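Local coordinates for HD domain protein (Enterococcus faecalis, PDB 4LRL) that acts as an HD-domain triphosphohydrolase of deoxyribonucleoside triphosphates, switched on or off allosterically by nucleotides bound to it, at residues H81-S86 and Y217-E222; T386-S391 and G438-Y443. All blocks are in the same frame, centred on the assembly; numbering follows the deposited sequence.

Contact 1: residues H81-S86 and Y217-E222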
ATOM      1  N   HIS C  81      -3.493  -5.517  17.741  1.00 28.85           N
ATOM      2  CA  HIS C  81      -4.790  -6.174  17.787  1.00 29.65           C
ATOM      3  C   HIS C  81      -5.279  -6.724  16.438  1.00 29.64           C
ATOM      4  O   HIS C  81      -6.259  -7.461  16.373  1.00 30.07           O
ATOM      5  CB  HIS C  81      -5.847  -5.298  18.479  1.00 31.32           C
ATOM      6  CG  HIS C  81      -6.197  -4.054  17.728  1.00 32.24           C
ATOM      7  ND1 HIS C  81      -5.712  -2.813  18.077  1.00 32.77           N
ATOM      8  CD2 HIS C  81      -6.990  -3.860  16.648  1.00 33.82           C
ATOM      9  CE1 HIS C  81      -6.188  -1.907  17.241  1.00 34.27           C
ATOM     10  NE2 HIS C  81      -6.965  -2.516  16.363  1.00 34.72           N
ATOM     11  N   GLY C  82      -4.594  -6.379  15.360  1.00 29.68           N
ATOM     12  CA  GLY C  82      -4.876  -7.039  14.092  1.00 29.61           C
ATOM     13  C   GLY C  82      -4.345  -8.467  14.028  1.00 29.24           C
ATOM     14  O   GLY C  82      -4.791  -9.234  13.193  1.00 29.54           O
ATOM     15  N   ALA C  83      -3.410  -8.836  14.911  1.00 28.74           N
ATOM     16  CA  ALA C  83      -2.713 -10.128  14.813  1.00 29.01           C
ATOM     17  C   ALA C  83      -3.532 -11.348  15.271  1.00 29.81           C
ATOM     18  O   ALA C  83      -3.059 -12.138  16.103  1.00 30.46           O
ATOM     19  CB  ALA C  83      -1.381 -10.067  15.570  1.00 28.52           C
ATOM     20  N   GLU C  84      -4.731 -11.519  14.701  1.00 30.26           N
ATOM     21  CA  GLU C  84      -5.654 -12.589  15.131  0.50 30.65           C
ATOM     22  C   GLU C  84      -5.678 -13.754  14.147  1.00 30.72           C
ATOM     23  O   GLU C  84      -6.484 -14.684  14.290  1.00 31.89           O
ATOM     24  CB  GLU C  84      -7.086 -12.052  15.329  0.50 31.30           C
ATOM     25  CG  GLU C  84      -7.274 -11.100  16.510  0.50 30.46           C
ATOM     26  CD  GLU C  84      -7.388 -11.807  17.866  0.50 29.60           C
ATOM     27  OE1 GLU C  84      -6.944 -12.969  17.980  0.50 28.61           O
ATOM     28  OE2 GLU C  84      -7.924 -11.192  18.823  0.50 29.05           O
ATOM     29  N   HIS C  85      -4.785 -13.709  13.154  1.00 30.02           N
ATOM     30  CA  HIS C  85      -4.661 -14.754  12.129  1.00 29.75           C
ATOM     31  C   HIS C  85      -4.233 -16.105  12.708  1.00 29.68           C
ATOM     32  O   HIS C  85      -3.491 -16.160  13.685  1.00 29.48           O
ATOM     33  CB  HIS C  85      -3.708 -14.320  10.995  1.00 28.77           C
ATOM     34  CG  HIS C  85      -2.330 -13.944  11.455  1.00 28.68           C
ATOM     35  ND1 HIS C  85      -2.080 -12.851  12.257  1.00 26.63           N
ATOM     36  CD2 HIS C  85      -1.118 -14.502  11.190  1.00 27.99           C
ATOM     37  CE1 HIS C  85      -0.780 -12.761  12.479  1.00 27.76           C
ATOM     38  NE2 HIS C  85      -0.174 -13.752  11.849  1.00 27.11           N
ATOM     39  N   SER C  86      -4.711 -17.183  12.098  1.00 29.89           N
ATOM     40  CA  SER C  86      -4.481 -18.524  12.619  1.00 30.80           C
ATOM     41  C   SER C  86      -3.244 -19.189  12.019  1.00 30.49           C
ATOM     42  O   SER C  86      -2.684 -18.726  11.011  1.00 30.40           O
ATOM     43  CB  SER C  86      -5.679 -19.410  12.327  1.00 31.63           C
ATOM     44  OG  SER C  86      -5.749 -19.674  10.933  1.00 33.39           O
ATOM     45  N   TYR C 217       1.522  -8.119   7.687  1.00 30.46           N
ATOM     46  CA  TYR C 217       0.256  -7.760   7.077  1.00 31.05           C
ATOM     47  C   TYR C 217      -0.817  -7.547   8.139  1.00 31.60           C
ATOM     48  O   TYR C 217      -1.568  -6.570   8.076  1.00 32.48           O
ATOM     49  CB  TYR C 217      -0.195  -8.811   6.044  1.00 30.87           C
ATOM     50  CG  TYR C 217      -1.442  -8.404   5.267  1.00 31.39           C
ATOM     51  CD1 TYR C 217      -1.344  -7.689   4.074  1.00 33.03           C
ATOM     52  CD2 TYR C 217      -2.721  -8.718   5.742  1.00 31.98           C
ATOM     53  CE1 TYR C 217      -2.495  -7.293   3.360  1.00 33.27           C
ATOM     54  CE2 TYR C 217      -3.866  -8.338   5.050  1.00 33.04           C
ATOM     55  CZ  TYR C 217      -3.750  -7.619   3.859  1.00 34.47           C
ATOM     56  OH  TYR C 217      -4.886  -7.240   3.177  1.00 35.15           O
ATOM     57  N   PHE C 218      -0.878  -8.447   9.120  1.00 38.59           N
ATOM     58  CA  PHE C 218      -1.920  -8.386  10.164  1.00 39.00           C
ATOM     59  C   PHE C 218      -1.621  -7.442  11.335  1.00 38.42           C
ATOM     60  O   PHE C 218      -2.535  -6.811  11.862  1.00 38.88           O
ATOM     61  CB  PHE C 218      -2.287  -9.789  10.662  1.00 38.33           C
ATOM     62  CG  PHE C 218      -3.085 -10.582   9.663  1.00 40.49           C
ATOM     63  CD1 PHE C 218      -2.453 -11.400   8.736  1.00 39.40           C
ATOM     64  CD2 PHE C 218      -4.468 -10.491   9.632  1.00 42.82           C
ATOM     65  CE1 PHE C 218      -3.179 -12.123   7.806  1.00 40.24           C
ATOM     66  CE2 PHE C 218      -5.204 -11.224   8.692  1.00 45.03           C
ATOM     67  CZ  PHE C 218      -4.549 -12.033   7.777  1.00 42.68           C
ATOM     68  N   THR C 219      -0.360  -7.332  11.738  1.00 37.23           N
ATOM     69  CA  THR C 219      -0.020  -6.363  12.778  1.00 37.28           C
ATOM     70  C   THR C 219      -0.164  -4.929  12.271  1.00 39.01           C
ATOM     71  O   THR C 219      -0.451  -4.025  13.049  1.00 39.16           O
ATOM     72  CB  THR C 219       1.404  -6.562  13.335  1.00 36.16           C
ATOM     73  OG1 THR C 219       2.349  -6.442  12.272  1.00 36.59           O
ATOM     74  CG2 THR C 219       1.549  -7.924  14.007  1.00 33.64           C
ATOM     75  N   GLY C 220       0.021  -4.731  10.964  1.00 40.55           N
ATOM     76  CA  GLY C 220      -0.046  -3.397  10.357  1.00 43.08           C
ATOM     77  C   GLY C 220       1.285  -2.660  10.304  1.00 44.39           C
ATOM     78  O   GLY C 220       1.317  -1.464  10.042  1.00 45.02           O
ATOM     79  N   THR C 221       2.385  -3.375  10.559  1.00 44.99           N
ATOM     80  CA  THR C 221       3.734  -2.836  10.373  1.00 47.43           C
ATOM     81  C   THR C 221       4.089  -2.914   8.887  1.00 49.56           C
ATOM     82  O   THR C 221       5.071  -3.540   8.495  1.00 49.65           O
ATOM     83  CB  THR C 221       4.806  -3.578  11.228  1.00 45.93           C
ATOM     84  OG1 THR C 221       4.983  -4.907  10.740  1.00 45.15           O
ATOM     85  CG2 THR C 221       4.405  -3.650  12.687  1.00 45.80           C
ATOM     86  N   GLU C 222       3.271  -2.251   8.075  1.00 53.16           N
ATOM     87  CA  GLU C 222       3.319  -2.315   6.606  1.00 55.86           C
ATOM     88  C   GLU C 222       4.689  -2.120   5.957  1.00 57.06           C
ATOM     89  O   GLU C 222       4.873  -2.474   4.783  1.00 58.08           O
ATOM     90  CB  GLU C 222       2.305  -1.336   5.985  1.00 57.70           C
ATOM     91  CG  GLU C 222       2.271   0.061   6.618  1.00 60.01           C
ATOM     92  CD  GLU C 222       1.509   1.066   5.771  1.00 63.78           C
ATOM     93  OE1 GLU C 222       1.670   1.036   4.526  1.00 65.86           O
ATOM     94  OE2 GLU C 222       0.751   1.886   6.343  1.00 65.16           O
TER
HETATM   95  O   HOH W   1      -2.535  -4.415  14.913  1.00 29.97           O

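Contact 2: residues T386-S391 and G438-Y443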
ATOM      1  N   THR C 386       6.233 -11.824  39.312  1.00 32.41           N
ATOM      2  CA  THR C 386       7.471 -11.331  38.716  1.00 31.96           C
ATOM      3  C   THR C 386       8.069 -12.390  37.808  1.00 32.35           C
ATOM      4  O   THR C 386       7.750 -13.568  37.915  1.00 32.21           O
ATOM      5  CB  THR C 386       8.561 -10.937  39.773  1.00 32.58           C
ATOM      6  OG1 THR C 386       9.132 -12.112  40.377  1.00 32.19           O
ATOM      7  CG2 THR C 386       8.011 -10.016  40.845  1.00 31.92           C
ATOM      8  N   ALA C 387       8.952 -11.960  36.920  1.00 32.92           N
ATOM      9  CA  ALA C 387       9.705 -12.878  36.085  1.00 33.92           C
ATOM     10  C   ALA C 387      10.967 -12.217  35.572  1.00 34.88           C
ATOM     11  O   ALA C 387      11.114 -10.995  35.628  1.00 34.49           O
ATOM     12  CB  ALA C 387       8.854 -13.370  34.899  1.00 33.41           C
ATOM     13  N   ILE C 388      11.869 -13.063  35.082  1.00 36.27           N
ATOM     14  CA  ILE C 388      13.026 -12.662  34.326  1.00 37.71           C
ATOM     15  C   ILE C 388      12.927 -13.432  33.013  1.00 38.84           C
ATOM     16  O   ILE C 388      12.813 -14.655  33.021  1.00 39.42           O
ATOM     17  CB  ILE C 388      14.335 -13.060  35.067  1.00 38.91           C
ATOM     18  CG1 ILE C 388      14.521 -12.209  36.325  1.00 38.14           C
ATOM     19  CG2 ILE C 388      15.565 -12.943  34.141  1.00 39.37           C
ATOM     20  CD1 ILE C 388      15.558 -12.754  37.281  1.00 39.73           C
ATOM     21  N   ASN C 389      12.928 -12.729  31.886  1.00 39.86           N
ATOM     22  CA  ASN C 389      13.153 -13.406  30.603  1.00 41.38           C
ATOM     23  C   ASN C 389      13.888 -12.559  29.585  1.00 42.17           C
ATOM     24  O   ASN C 389      13.929 -11.331  29.685  1.00 42.00           O
ATOM     25  CB  ASN C 389      11.870 -14.024  30.011  1.00 40.90           C
ATOM     26  CG  ASN C 389      10.828 -12.986  29.615  1.00 41.45           C
ATOM     27  OD1 ASN C 389      11.151 -11.917  29.098  1.00 44.28           O
ATOM     28  ND2 ASN C 389       9.562 -13.318  29.832  1.00 40.30           N
ATOM     29  N   SER C 390      14.493 -13.232  28.617  1.00 43.42           N
ATOM     30  CA  SER C 390      15.166 -12.541  27.550  1.00 44.78           C
ATOM     31  C   SER C 390      14.552 -12.944  26.216  1.00 44.99           C
ATOM     32  O   SER C 390      13.886 -13.981  26.107  1.00 44.27           O
ATOM     33  CB  SER C 390      16.661 -12.833  27.602  1.00 46.40           C
ATOM     34  OG  SER C 390      17.027 -13.873  26.725  1.00 49.25           O
ATOM     35  N   SER C 391      14.763 -12.112  25.207  1.00 46.25           N
ATOM     36  CA  SER C 391      14.280 -12.415  23.878  1.00 47.40           C
ATOM     37  C   SER C 391      14.994 -13.638  23.289  1.00 49.45           C
ATOM     38  O   SER C 391      14.448 -14.297  22.407  1.00 49.33           O
ATOM     39  CB  SER C 391      14.402 -11.197  22.965  1.00 48.04           C
ATOM     40  OG  SER C 391      15.734 -10.734  22.884  1.00 50.01           O
ATOM     41  N   GLY C 438      20.116 -10.053  22.403  1.00 84.17           N
ATOM     42  CA  GLY C 438      18.842 -10.305  23.075  1.00 77.84           C
ATOM     43  C   GLY C 438      18.841  -9.676  24.449  1.00 72.32           C
ATOM     44  O   GLY C 438      19.854  -9.718  25.153  1.00 73.11           O
ATOM     45  N   ASP C 439      17.709  -9.097  24.840  1.00 67.33           N
ATOM     46  CA  ASP C 439      17.649  -8.292  26.057  1.00 62.76           C
ATOM     47  C   ASP C 439      17.608  -9.120  27.353  1.00 59.21           C
ATOM     48  O   ASP C 439      17.896 -10.316  27.352  1.00 60.70           O
ATOM     49  CB  ASP C 439      16.474  -7.308  25.997  1.00 60.29           C
ATOM     50  CG  ASP C 439      15.117  -7.999  25.944  1.00 58.97           C
ATOM     51  OD1 ASP C 439      14.212  -7.441  25.296  1.00 60.60           O
ATOM     52  OD2 ASP C 439      14.937  -9.081  26.540  1.00 57.05           O
ATOM     53  N   GLU C 440      17.285  -8.451  28.453  1.00 54.61           N
ATOM     54  CA  GLU C 440      16.945  -9.098  29.712  1.00 51.21           C
ATOM     55  C   GLU C 440      15.904  -8.210  30.373  1.00 46.87           C
ATOM     56  O   GLU C 440      16.134  -7.013  30.568  1.00 45.99           O
ATOM     57  CB  GLU C 440      18.162  -9.231  30.649  1.00 51.71           C
ATOM     58  CG  GLU C 440      19.307 -10.126  30.177  1.00 56.89           C
ATOM     59  CD  GLU C 440      18.967 -11.608  30.187  1.00 58.78           C
ATOM     60  OE1 GLU C 440      18.217 -12.056  31.086  1.00 56.50           O
ATOM     61  OE2 GLU C 440      19.468 -12.327  29.293  1.00 62.79           O
ATOM     62  N   ARG C 441      14.764  -8.792  30.714  1.00 44.39           N
ATOM     63  CA  ARG C 441      13.726  -8.038  31.409  1.00 41.46           C
ATOM     64  C   ARG C 441      13.298  -8.620  32.750  1.00 39.00           C
ATOM     65  O   ARG C 441      13.277  -9.840  32.946  1.00 39.26           O
ATOM     66  CB  ARG C 441      12.513  -7.832  30.509  1.00 41.81           C
ATOM     67  CG  ARG C 441      12.692  -6.671  29.567  1.00 43.26           C
ATOM     68  CD  ARG C 441      11.555  -6.540  28.555  1.00 42.45           C
ATOM     69  NE  ARG C 441      11.917  -5.513  27.590  1.00 45.37           N
ATOM     70  CZ  ARG C 441      11.745  -4.211  27.781  1.00 44.95           C
ATOM     71  NH1 ARG C 441      11.184  -3.759  28.898  1.00 42.20           N
ATOM     72  NH2 ARG C 441      12.134  -3.360  26.846  1.00 46.99           N
ATOM     73  N   PHE C 442      12.956  -7.717  33.663  1.00 37.05           N
ATOM     74  CA  PHE C 442      12.355  -8.067  34.936  1.00 35.27           C
ATOM     75  C   PHE C 442      10.900  -7.591  34.943  1.00 34.82           C
ATOM     76  O   PHE C 442      10.609  -6.415  34.696  1.00 35.13           O
ATOM     77  CB  PHE C 442      13.158  -7.441  36.079  1.00 34.49           C
ATOM     78  CG  PHE C 442      12.534  -7.618  37.425  1.00 33.85           C
ATOM     79  CD1 PHE C 442      12.344  -8.894  37.959  1.00 34.36           C
ATOM     80  CD2 PHE C 442      12.140  -6.510  38.166  1.00 34.30           C
ATOM     81  CE1 PHE C 442      11.761  -9.068  39.215  1.00 35.42           C
ATOM     82  CE2 PHE C 442      11.564  -6.664  39.438  1.00 34.65           C
ATOM     83  CZ  PHE C 442      11.372  -7.948  39.965  1.00 34.65           C
ATOM     84  N   TYR C 443       9.985  -8.512  35.208  1.00 34.37           N
ATOM     85  CA  TYR C 443       8.575  -8.215  35.080  1.00 34.66           C
ATOM     86  C   TYR C 443       7.965  -8.058  36.453  1.00 33.85           C
ATOM     87  O   TYR C 443       8.331  -8.770  37.373  1.00 33.03           O
ATOM     88  CB  TYR C 443       7.866  -9.312  34.274  1.00 36.29           C
ATOM     89  CG  TYR C 443       8.030  -9.152  32.781  1.00 39.38           C
ATOM     90  CD1 TYR C 443       9.097  -9.746  32.100  1.00 42.43           C
ATOM     91  CD2 TYR C 443       7.125  -8.391  32.051  1.00 42.19           C
ATOM     92  CE1 TYR C 443       9.245  -9.585  30.703  1.00 45.52           C
ATOM     93  CE2 TYR C 443       7.267  -8.216  30.675  1.00 46.67           C
ATOM     94  CZ  TYR C 443       8.326  -8.812  30.009  1.00 47.86           C
ATOM     95  OH  TYR C 443       8.435  -8.620  28.648  1.00 51.56           O
TER

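Contact 1: residues H81-S86 and Y217-E222
His85 and Phe218 carry the apolar half of this contact as an offset aromatic pair. Their planes lie 15° from parallel, but the ring centroids are 4.6 Å apart and the rings hardly overlap. What sits over the centre of the phenyl face is His85 CB, a CH-pi contact 3.8 Å from the Phe218 ring centroid. The imidazole is slid aside, toward the root of the phenylalanine, and His85 ND1 comes to 3.5 Å from Phe218 CB. With His85 CG set between its own backbone N and carbonyl carbon (chi1 57°), the imidazole crosses the phenyl obliquely, Phe218 CD1 lying over one of its faces near the rim. Tyr217 CD2 approaches the other face of Phe218, and a smaller apolar touch follows where Ala83 CB meets Thr219 CG2 at 4.0 Å.

The polar half belongs to the backbone. Gly82 CA makes a CA-H...O contact of 3.2 Å with Phe218 O, a close approach suited to a residue without a side chain. One water then joins the two segments, accepting from Gly82 N at 2.9 Å and donating to Thr219 O at 2.8 Å. The carbonyls so used lie at the C-terminal end of helix 206-219, while the incoming loop turns tightly at Ala83, the centre of an inverse gamma turn.

Outside the two segments, His85 NE2 is hydrogen-bonded to Asp215, a turn earlier on the helix, and Thr219 OG1 is bonded to Asp215 O. Phe218 also meets Phe218 of the second subunit, which places the contact at a subunit interface. With one imidazole nitrogen held by a carboxylate and the rim of a phenyl over one face, the rotation of the His85 ring is probably restricted; the His85 side chain lies about 6 Å from that of the metal ligand His90.

Contact 2: residues T386-S391 and G438-Y443
Gly438 packs its CA against Ser391 OG, and the same hydroxyl oxygen accepts a hydrogen bond from the next amide, Asp439 N, at 3.2 Å. Asp439 returns the grip weakly, its OD2 taking Ser391 N at 3.3 Å, while its OD1 forms a salt bridge with Arg273 on helix 270-291. The Glu440 chain bends about its CB-CG bond, bringing OE2 up to Ser390 CB. At Arg441 the strand proper begins: Arg441 N bonds to Asn389 O at 2.9 Å and Asn389 N to Arg441 O at 3.1 Å, while the guanidinium leads off to Ser355.

This is antiparallel pairing, the short strands running at 157° to one another, with 387-389 at one edge of a three-stranded sheet within this chain and 441-444 in its centre. Phe442 faces Ile388 in a non-hydrogen-bonded pair on the side covered by helix 361-377. The Phe442 ring, swung anti to the backbone N (chi1 174°), slants past Thr386, bringing Phe442 CE1 to 3.7 Å from Thr386 CB, and has Ile388 CG1 at its edge. Tyr443 closes the next hydrogen-bonded pair, its N reaching Ala387 O at 2.8 Å and its backbone O receiving Ala387 N at 3.3 Å. The phenol lies toward helix 270-291, where its hydroxyl bonds to Pro270 O; Asn389 OD1 meets the ring edge at Tyr443 CE1, 3.4 Å away, with amide and ring planes 59° apart.

Overall arrangement
From the N terminus, the chain first reaches 81-86, just before helix 87-108, and then winds through 130 largely helical residues that hold all four nickel ligands, His90, His134, Asp135 and Asp207. Contact 1 closes that long loop by returning the end of helix 206-219 to its start. Contact 2 opens only afterwards, within the HD associated region, and closes a shorter excursion of 46 residues, so the two run in series, neither nesting nor crossing. Their centres lie about 24 Å apart. Contact 1 ties the loop before helix 87-108 to the C-terminal end of helix 206-219, beside a second subunit; contact 2 joins strands between helices 270-291 and 361-377, its Arg441 side chain about 9 Å from bound nucleotide.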